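Local coordinates for uncharacterized protein (PDB 4FXT) that is of unknown function, a DUF3823-family protein from Bacteroides ovatus that joins a transthyretin-clan N-terminal domain to an E-set-clan C-terminal one, at residues 41-46 with 55-60. Sequence-based numbering, arbitrary orientation.
Sequences GSIPVY and VSLFNG
Val55 holds CG2 anti to its backbone N and leaves CG1 between N and the carbonyl carbon (chi1 55°), which spreads its two methyls toward different residues of 41-46. One methyl serves Ile43: CG2 of Val55 lies 4.1 Å from CG2 of Ile43, and it also comes to 4.0 Å from the carbonyl O of Pro44. The other serves Val45, whose side chain runs at about a right angle to that of Val55; Val55 CG1 touches both branches, 4.0 Å from Val45 CG2 and 4.1 Å from Val45 CG1. Farther along, the extended chain of Ile43 (chi2 174°) carries its CD1 to within 3.7 Å of CD2 of Leu57, and the same Leu57 methyl is 4.1 Å from Ile43 CG2. Contact is thus made by methyl groups almost throughout, with 165 Å² buried in all. With an alanine in place of Val55 both of its methyls go, which would probably leave Val45 without its partner on this strand and open a gap beside Ile43 CG2. No hydrogen bond links the segments, and the strand axes stay 8.3 Å apart at their closest, evidence that 43-46 and 55-58 face each other through side chains although their directions differ by 150°, roughly antiparallel. Each is instead paired within its own sheet, consistent with a beta-sandwich of the transthyretin clan: Ile43 bonds through its backbone to Leu32 of strand 28-33, while Val55 and Leu57 bond to Leu10 and Ala8 of strand 7-16. Strand 43-46 forms an outer edge of its sheet, and Tyr62 of strand 60-68, two places in, touches both Ile43 and Leu57.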
loop_
_atom_site.group_PDB
_atom_site.type_symbol
_atom_site.label_atom_id
_atom_site.label_comp_id
_atom_site.label_asym_id
_atom_site.label_seq_id
_atom_site.Cartn_x
_atom_site.Cartn_y
_atom_site.Cartn_z
ATOM N N GLY A 41 21.074 -12.519 -14.160
ATOM C CA GLY A 41 20.364 -12.093 -12.945
ATOM C C GLY A 41 18.974 -11.495 -13.125
ATOM O O GLY A 41 18.396 -11.560 -14.216
ATOM N N SER A 42 18.406 -10.924 -12.029
ATOM C CA SER A 42 17.084 -10.270 -11.992
ATOM C C SER A 42 17.198 -8.736 -11.849
ATOM O O SER A 42 18.179 -8.231 -11.300
ATOM C CB SER A 42 16.243 -10.809 -10.838
ATOM O OG SER A 42 16.670 -10.346 -9.570
ATOM N N ILE A 43 16.157 -8.014 -12.293
ATOM C CA ILE A 43 16.053 -6.555 -12.201
ATOM C C ILE A 43 15.032 -6.198 -11.118
ATOM O O ILE A 43 13.876 -6.608 -11.228
ATOM C CB ILE A 43 15.676 -5.910 -13.564
ATOM C CG1 ILE A 43 16.666 -6.298 -14.654
ATOM C CG2 ILE A 43 15.519 -4.387 -13.436
ATOM C CD1 ILE A 43 16.314 -5.838 -16.066
ATOM N N PRO A 44 15.402 -5.418 -10.084
ATOM C CA PRO A 44 14.385 -5.036 -9.070
ATOM C C PRO A 44 13.439 -3.942 -9.595
ATOM O O PRO A 44 13.829 -3.141 -10.438
ATOM C CB PRO A 44 15.222 -4.530 -7.894
ATOM C CG PRO A 44 16.511 -4.019 -8.546
ATOM C CD PRO A 44 16.729 -4.815 -9.807
ATOM N N VAL A 45 12.205 -3.913 -9.092
ATOM C CA VAL A 45 11.145 -2.987 -9.501
ATOM C C VAL A 45 10.474 -2.474 -8.210
ATOM O O VAL A 45 9.494 -3.042 -7.694
ATOM C CB VAL A 45 10.133 -3.604 -10.510
ATOM C CG1 VAL A 45 9.051 -2.600 -10.881
ATOM C CG2 VAL A 45 10.830 -4.111 -11.775
ATOM N N TYR A 46 11.026 -1.370 -7.714
ATOM C CA TYR A 46 10.681 -0.762 -6.456
ATOM C C TYR A 46 9.340 -0.001 -6.556
ATOM O O TYR A 46 9.143 0.910 -7.378
ATOM C CB TYR A 46 11.813 0.160 -6.017
ATOM C CG TYR A 46 13.155 -0.546 -5.939
ATOM C CD1 TYR A 46 13.444 -1.430 -4.896
ATOM C CD2 TYR A 46 14.162 -0.286 -6.875
ATOM C CE1 TYR A 46 14.697 -2.037 -4.784
ATOM C CE2 TYR A 46 15.415 -0.908 -6.782
ATOM C CZ TYR A 46 15.678 -1.776 -5.728
ATOM O OH TYR A 46 16.883 -2.422 -5.608
ATOM N N VAL A 55 10.458 1.787 -13.952
ATOM C CA VAL A 55 11.765 1.139 -14.093
ATOM C C VAL A 55 12.215 1.354 -15.523
ATOM O O VAL A 55 11.409 1.172 -16.436
ATOM C CB VAL A 55 11.716 -0.378 -13.675
ATOM C CG1 VAL A 55 10.639 -1.177 -14.432
ATOM C CG2 VAL A 55 13.088 -1.049 -13.759
ATOM N N SER A 56 13.464 1.828 -15.726
ATOM C CA SER A 56 13.963 1.996 -17.095
ATOM C C SER A 56 14.617 0.682 -17.510
ATOM O O SER A 56 15.344 0.047 -16.727
ATOM C CB SER A 56 14.903 3.188 -17.257
ATOM O OG SER A 56 16.128 2.990 -16.576
ATOM N N LEU A 57 14.262 0.226 -18.707
ATOM C CA LEU A 57 14.704 -1.043 -19.272
ATOM C C LEU A 57 15.066 -0.939 -20.721
ATOM O O LEU A 57 14.567 -0.051 -21.420
ATOM C CB LEU A 57 13.562 -2.070 -19.157
ATOM C CG LEU A 57 12.959 -2.385 -17.815
ATOM C CD1 LEU A 57 11.645 -3.068 -17.994
ATOM C CD2 LEU A 57 13.887 -3.195 -16.959
ATOM N N PHE A 58 15.840 -1.905 -21.216
ATOM C CA PHE A 58 16.072 -1.969 -22.644
ATOM C C PHE A 58 14.894 -2.690 -23.255
ATOM O O PHE A 58 14.248 -3.484 -22.557
ATOM C CB PHE A 58 17.417 -2.629 -22.992
ATOM C CG PHE A 58 18.616 -1.815 -22.591
ATOM C CD1 PHE A 58 18.992 -0.690 -23.326
ATOM C CD2 PHE A 58 19.397 -2.188 -21.506
ATOM C CE1 PHE A 58 20.097 0.085 -22.943
ATOM C CE2 PHE A 58 20.511 -1.422 -21.129
ATOM C CZ PHE A 58 20.854 -0.292 -21.852
ATOM N N ASN A 59 14.577 -2.402 -24.528
ATOM C CA ASN A 59 13.474 -3.068 -25.225
ATOM C C ASN A 59 13.713 -4.585 -25.285
ATOM O O ASN A 59 14.853 -5.036 -25.351
ATOM C CB ASN A 59 13.294 -2.499 -26.623
ATOM C CG ASN A 59 12.918 -1.053 -26.613
ATOM O OD1 ASN A 59 11.779 -0.698 -26.316
ATOM N ND2 ASN A 59 13.874 -0.183 -26.915
ATOM N N GLY A 60 12.629 -5.344 -25.279
ATOM C CA GLY A 60 12.665 -6.798 -25.291
ATOM C C GLY A 60 11.583 -7.367 -24.405
ATOM O O GLY A 60 10.802 -6.622 -23.806
#